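Local coordinates for PbSGBP-B lipoprotein (Prevotella bryantii B14, PDB 6D2Y) that probably binds polysaccharide as a cell-surface lipoprotein built of beta-sandwich domains, and carries a bound magnesium ion, at residues G36-R44 with M114-Y124. Numbering follows the deposited sequence.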
ATOM      1  N   GLY A  36     -33.741   0.092 -43.756  1.00103.11           N
ATOM      2  CA  GLY A  36     -34.198  -1.049 -42.988  1.00 88.55           C
ATOM      3  C   GLY A  36     -33.735  -0.970 -41.544  1.00 80.18           C
ATOM      4  O   GLY A  36     -33.018  -0.056 -41.132  1.00 78.33           O
ATOM      5  N   THR A  37     -34.167  -1.965 -40.769  1.00 75.10           N
ATOM      6  CA  THR A  37     -33.833  -2.033 -39.355  1.00 65.26           C
ATOM      7  C   THR A  37     -32.633  -2.941 -39.159  1.00 65.51           C
ATOM      8  O   THR A  37     -32.695  -4.122 -39.535  1.00 62.81           O
ATOM      9  CB  THR A  37     -35.016  -2.543 -38.542  1.00 61.90           C
ATOM     10  OG1 THR A  37     -36.213  -1.885 -38.972  1.00 71.13           O
ATOM     11  CG2 THR A  37     -34.799  -2.272 -37.063  1.00 59.90           C
ATOM     12  N   PRO A  38     -31.538  -2.452 -38.582  1.00 66.42           N
ATOM     13  CA  PRO A  38     -30.349  -3.298 -38.432  1.00 67.77           C
ATOM     14  C   PRO A  38     -30.553  -4.374 -37.376  1.00 66.96           C
ATOM     15  O   PRO A  38     -31.167  -4.142 -36.332  1.00 60.85           O
ATOM     16  CB  PRO A  38     -29.261  -2.304 -38.015  1.00 70.26           C
ATOM     17  CG  PRO A  38     -30.007  -1.194 -37.349  1.00 70.22           C
ATOM     18  CD  PRO A  38     -31.319  -1.085 -38.080  1.00 71.07           C
ATOM     19  N   THR A  39     -30.031  -5.562 -37.668  1.00 71.85           N
ATOM     20  CA  THR A  39     -30.053  -6.692 -36.753  1.00 76.96           C
ATOM     21  C   THR A  39     -28.628  -7.189 -36.533  1.00 75.28           C
ATOM     22  O   THR A  39     -27.741  -6.969 -37.360  1.00 75.05           O
ATOM     23  CB  THR A  39     -30.926  -7.835 -37.293  1.00 82.73           C
ATOM     24  OG1 THR A  39     -30.250  -8.487 -38.377  1.00 80.67           O
ATOM     25  CG2 THR A  39     -32.262  -7.300 -37.790  1.00 91.73           C
ATOM     26  N   VAL A  40     -28.411  -7.858 -35.401  1.00 72.71           N
ATOM     27  CA  VAL A  40     -27.115  -8.444 -35.068  1.00 63.83           C
ATOM     28  C   VAL A  40     -27.324  -9.901 -34.694  1.00 59.84           C
ATOM     29  O   VAL A  40     -28.009 -10.201 -33.709  1.00 60.01           O
ATOM     30  CB  VAL A  40     -26.409  -7.698 -33.926  1.00 61.89           C
ATOM     31  CG1 VAL A  40     -25.286  -8.556 -33.356  1.00 61.07           C
ATOM     32  CG2 VAL A  40     -25.841  -6.409 -34.436  1.00 62.30           C
ATOM     33  N   TYR A  41     -26.721 -10.801 -35.466  1.00 55.50           N
ATOM     34  CA  TYR A  41     -26.828 -12.221 -35.159  1.00 58.36           C
ATOM     35  C   TYR A  41     -25.868 -12.614 -34.044  1.00 59.24           C
ATOM     36  O   TYR A  41     -26.235 -13.379 -33.146  1.00 59.94           O
ATOM     37  CB  TYR A  41     -26.572 -13.049 -36.420  1.00 64.95           C
ATOM     38  CG  TYR A  41     -27.478 -12.712 -37.591  1.00 71.45           C
ATOM     39  CD1 TYR A  41     -27.158 -13.125 -38.876  1.00 72.01           C
ATOM     40  CD2 TYR A  41     -28.659 -11.995 -37.410  1.00 74.94           C
ATOM     41  CE1 TYR A  41     -27.977 -12.826 -39.947  1.00 77.28           C
ATOM     42  CE2 TYR A  41     -29.483 -11.691 -38.476  1.00 74.91           C
ATOM     43  CZ  TYR A  41     -29.137 -12.110 -39.742  1.00 78.31           C
ATOM     44  OH  TYR A  41     -29.955 -11.814 -40.806  1.00 82.44           O
ATOM     45  N   TYR A  42     -24.644 -12.093 -34.079  1.00 59.43           N
ATOM     46  CA  TYR A  42     -23.675 -12.299 -33.009  1.00 52.80           C
ATOM     47  C   TYR A  42     -22.533 -11.311 -33.201  1.00 51.23           C
ATOM     48  O   TYR A  42     -22.462 -10.600 -34.208  1.00 53.65           O
ATOM     49  CB  TYR A  42     -23.160 -13.742 -32.971  1.00 49.56           C
ATOM     50  CG  TYR A  42     -22.480 -14.220 -34.235  1.00 54.58           C
ATOM     51  CD1 TYR A  42     -21.122 -14.008 -34.441  1.00 55.61           C
ATOM     52  CD2 TYR A  42     -23.191 -14.904 -35.212  1.00 61.78           C
ATOM     53  CE1 TYR A  42     -20.496 -14.453 -35.592  1.00 59.28           C
ATOM     54  CE2 TYR A  42     -22.572 -15.351 -36.367  1.00 62.23           C
ATOM     55  CZ  TYR A  42     -21.226 -15.123 -36.552  1.00 62.34           C
ATOM     56  OH  TYR A  42     -20.607 -15.566 -37.699  1.00 70.59           O
ATOM     57  N   ILE A  43     -21.641 -11.272 -32.214  1.00 55.36           N
ATOM     58  CA  ILE A  43     -20.467 -10.409 -32.228  1.00 57.24           C
ATOM     59  C   ILE A  43     -19.231 -11.282 -32.083  1.00 58.13           C
ATOM     60  O   ILE A  43     -19.150 -12.104 -31.163  1.00 53.32           O
ATOM     61  CB  ILE A  43     -20.519  -9.353 -31.108  1.00 56.40           C
ATOM     62  CG1 ILE A  43     -21.836  -8.580 -31.164  1.00 52.62           C
ATOM     63  CG2 ILE A  43     -19.318  -8.417 -31.201  1.00 61.44           C
ATOM     64  CD1 ILE A  43     -21.766  -7.222 -30.516  1.00 44.20           C
ATOM     65  N   ARG A  44     -18.273 -11.101 -32.982  1.00 63.42           N
ATOM     66  CA  ARG A  44     -17.036 -11.863 -33.008  1.00 69.42           C
ATOM     67  C   ARG A  44     -15.839 -10.925 -32.910  1.00 70.43           C
ATOM     68  O   ARG A  44     -15.951  -9.728 -33.203  1.00 70.27           O
ATOM     69  CB  ARG A  44     -16.943 -12.703 -34.292  1.00 69.06           C
ATOM     70  CG  ARG A  44     -16.401 -11.949 -35.495  1.00 70.04           C
ATOM     71  CD  ARG A  44     -16.561 -12.750 -36.778  1.00 71.89           C
ATOM     72  NE  ARG A  44     -16.249 -11.951 -37.960  1.00 73.42           N
ATOM     73  CZ  ARG A  44     -16.808 -12.128 -39.153  1.00 74.02           C
ATOM     74  NH1 ARG A  44     -17.712 -13.082 -39.328  1.00 74.15           N
ATOM     75  NH2 ARG A  44     -16.462 -11.351 -40.173  1.00 70.05           N
HETATM   76  N   MSE A 114     -27.981   0.850 -31.066  1.00 39.31           N
HETATM   77  CA  MSE A 114     -27.791   1.192 -32.465  1.00 47.29           C
HETATM   78  C   MSE A 114     -28.822   2.226 -32.878  1.00 44.69           C
HETATM   79  O   MSE A 114     -30.022   2.024 -32.669  1.00 41.86           O
HETATM   80  CB  MSE A 114     -27.900  -0.046 -33.341  1.00 53.25           C
HETATM   81  CG  MSE A 114     -27.265  -1.268 -32.726  1.00 61.78           C
HETATM   82 SE   MSE A 114     -27.770  -2.880 -33.672  0.62 65.32          SE
HETATM   83  CE  MSE A 114     -26.128  -3.081 -34.621  1.00 66.39           C
ATOM     84  N   ILE A 115     -28.358   3.337 -33.451  1.00 46.95           N
ATOM     85  CA  ILE A 115     -29.227   4.443 -33.839  1.00 50.38           C
ATOM     86  C   ILE A 115     -29.251   4.549 -35.358  1.00 60.45           C
ATOM     87  O   ILE A 115     -28.200   4.665 -36.004  1.00 62.78           O
ATOM     88  CB  ILE A 115     -28.804   5.783 -33.215  1.00 53.25           C
ATOM     89  CG1 ILE A 115     -28.742   5.720 -31.685  1.00 56.77           C
ATOM     90  CG2 ILE A 115     -29.783   6.863 -33.627  1.00 53.66           C
ATOM     91  CD1 ILE A 115     -28.006   6.892 -31.069  1.00 64.82           C
ATOM     92  N   THR A 116     -30.453   4.532 -35.920  1.00 63.28           N
ATOM     93  CA  THR A 116     -30.641   4.659 -37.352  1.00 60.50           C
ATOM     94  C   THR A 116     -30.650   6.131 -37.758  1.00 58.08           C
ATOM     95  O   THR A 116     -30.496   7.039 -36.935  1.00 51.67           O
ATOM     96  CB  THR A 116     -31.932   3.966 -37.764  1.00 64.07           C
ATOM     97  OG1 THR A 116     -33.040   4.627 -37.139  1.00 61.07           O
ATOM     98  CG2 THR A 116     -31.902   2.517 -37.307  1.00 61.65           C
ATOM     99  N   ALA A 117     -30.833   6.366 -39.059  1.00 66.83           N
ATOM    100  CA  ALA A 117     -30.881   7.732 -39.569  1.00 69.34           C
ATOM    101  C   ALA A 117     -32.071   8.499 -39.008  1.00 66.44           C
ATOM    102  O   ALA A 117     -31.982   9.714 -38.791  1.00 65.87           O
ATOM    103  CB  ALA A 117     -30.926   7.713 -41.096  1.00 67.09           C
ATOM    104  N   SER A 118     -33.184   7.813 -38.757  1.00 62.76           N
ATOM    105  CA  SER A 118     -34.373   8.435 -38.188  1.00 60.82           C
ATOM    106  C   SER A 118     -34.303   8.573 -36.672  1.00 56.72           C
ATOM    107  O   SER A 118     -35.333   8.839 -36.043  1.00 55.08           O
ATOM    108  CB  SER A 118     -35.621   7.640 -38.585  1.00 64.51           C
ATOM    109  OG  SER A 118     -35.371   6.246 -38.575  1.00 70.42           O
ATOM    110  N   ASN A 119     -33.119   8.402 -36.084  1.00 60.04           N
ATOM    111  CA  ASN A 119     -32.890   8.511 -34.644  1.00 61.28           C
ATOM    112  C   ASN A 119     -33.679   7.475 -33.844  1.00 51.44           C
ATOM    113  O   ASN A 119     -33.951   7.681 -32.657  1.00 51.24           O
ATOM    114  CB  ASN A 119     -33.199   9.924 -34.134  1.00 73.70           C
ATOM    115  CG  ASN A 119     -32.170  10.421 -33.136  1.00 84.49           C
ATOM    116  OD1 ASN A 119     -31.008  10.640 -33.483  1.00 85.54           O
ATOM    117  ND2 ASN A 119     -32.591  10.599 -31.889  1.00 89.11           N
ATOM    118  N   ASP A 120     -34.052   6.362 -34.470  1.00 47.69           N
ATOM    119  CA  ASP A 120     -34.623   5.245 -33.731  1.00 46.25           C
ATOM    120  C   ASP A 120     -33.523   4.503 -32.977  1.00 49.33           C
ATOM    121  O   ASP A 120     -32.369   4.452 -33.410  1.00 47.52           O
ATOM    122  CB  ASP A 120     -35.349   4.287 -34.678  1.00 41.72           C
ATOM    123  CG  ASP A 120     -36.599   4.901 -35.291  1.00 53.86           C
ATOM    124  OD1 ASP A 120     -37.328   5.618 -34.574  1.00 55.08           O
ATOM    125  OD2 ASP A 120     -36.858   4.658 -36.491  1.00 51.52           O
ATOM    126  N   THR A 121     -33.890   3.923 -31.836  1.00 50.39           N
ATOM    127  CA  THR A 121     -32.946   3.238 -30.958  1.00 47.62           C
ATOM    128  C   THR A 121     -33.245   1.744 -30.957  1.00 47.86           C
ATOM    129  O   THR A 121     -34.375   1.333 -30.672  1.00 39.03           O
ATOM    130  CB  THR A 121     -33.012   3.793 -29.534  1.00 43.83           C
ATOM    131  OG1 THR A 121     -32.649   5.179 -29.540  1.00 46.43           O
ATOM    132  CG2 THR A 121     -32.058   3.036 -28.623  1.00 41.62           C
ATOM    133  N   ILE A 122     -32.231   0.940 -31.266  1.00 47.16           N
ATOM    134  CA  ILE A 122     -32.359  -0.515 -31.280  1.00 42.92           C
ATOM    135  C   ILE A 122     -31.318  -1.098 -30.330  1.00 43.98           C
ATOM    136  O   ILE A 122     -30.119  -1.093 -30.645  1.00 47.54           O
ATOM    137  CB  ILE A 122     -32.204  -1.074 -32.702  1.00 39.80           C
ATOM    138  CG1 ILE A 122     -33.427  -0.719 -33.548  1.00 43.12           C
ATOM    139  CG2 ILE A 122     -32.026  -2.575 -32.667  1.00 35.16           C
ATOM    140  CD1 ILE A 122     -33.145   0.295 -34.626  1.00 46.75           C
ATOM    141  N   PRO A 123     -31.722  -1.598 -29.161  1.00 41.86           N
ATOM    142  CA  PRO A 123     -30.737  -2.049 -28.170  1.00 36.93           C
ATOM    143  C   PRO A 123     -30.345  -3.511 -28.325  1.00 36.37           C
ATOM    144  O   PRO A 123     -31.202  -4.386 -28.486  1.00 39.71           O
ATOM    145  CB  PRO A 123     -31.459  -1.805 -26.843  1.00 36.15           C
ATOM    146  CG  PRO A 123     -32.896  -2.041 -27.176  1.00 46.34           C
ATOM    147  CD  PRO A 123     -33.093  -1.616 -28.621  1.00 44.57           C
ATOM    148  N   TYR A 124     -29.045  -3.780 -28.274  1.00 39.42           N
ATOM    149  CA  TYR A 124     -28.507  -5.136 -28.288  1.00 42.16           C
ATOM    150  C   TYR A 124     -27.765  -5.356 -26.978  1.00 42.95           C
ATOM    151  O   TYR A 124     -26.811  -4.631 -26.678  1.00 40.63           O
ATOM    152  CB  TYR A 124     -27.581  -5.345 -29.489  1.00 38.09           C
ATOM    153  CG  TYR A 124     -26.867  -6.678 -29.514  1.00 42.57           C
ATOM    154  CD1 TYR A 124     -25.554  -6.790 -29.081  1.00 44.23           C
ATOM    155  CD2 TYR A 124     -27.503  -7.820 -29.985  1.00 44.70           C
ATOM    156  CE1 TYR A 124     -24.895  -8.005 -29.104  1.00 53.61           C
ATOM    157  CE2 TYR A 124     -26.851  -9.038 -30.017  1.00 54.18           C
ATOM    158  CZ  TYR A 124     -25.547  -9.124 -29.574  1.00 55.69           C
ATOM    159  OH  TYR A 124     -24.891 -10.333 -29.599  1.00 51.02           O
TER
HETATM  160  O   HOH W   1     -22.922 -12.612 -29.839  1.00 67.24           O
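V40 rests on the ring of Y124 with one methyl and meets M114 with the other, a compact example of a forked side chain seated on two partners, a flat face and a rounded methyl. Its CG1, anti to the backbone N (chi1 164°), sits over one face of the phenol, 4.0 Å from the ring centroid and displaced toward the rim, a CH-pi contact. CG2 points instead to the selenomethionine, whose chain bends at its last torsion to bring M114 CE within 3.3 Å of V40 CG2, closer than carbon pairs usually come. I43 reaches the same ring obliquely, its CD1 3.5 Å from Y124 CE1, and the two side chains run past each other in opposite directions.

The contact bridges the two sheets of the N-terminal beta sandwich: strand 39-45 edges one sheet beside 63-69, while 111-116 and 121-129 are neighbours in the other, joined by a hairpin with a type I turn from T116 to N119. The first strand carries a classic beta bulge, Y41 and Y42 both facing V67, and the chain turns a corner at Y41, so V40, before the bend, and I43, after it, both reach Y124, on the same side of its ring plane.

Nearer the hairpin turn, the P38 ring is the bump. Its CD lies 3.7 Å from T116 CG2 and 4.1 Å from I122 CD1, so this corner faces the notch where these two methyls meet, I74 also touching the ring. T37 extends the row at the exposed margin, where its CG2 comes 3.9 Å from I122 CD1. At the far end the Y124 hydroxyl turns to polar company: a water takes the backbone N-H of I43 and is hydrogen-bonded at 3.0 Å to Y124 OH, joining two strands.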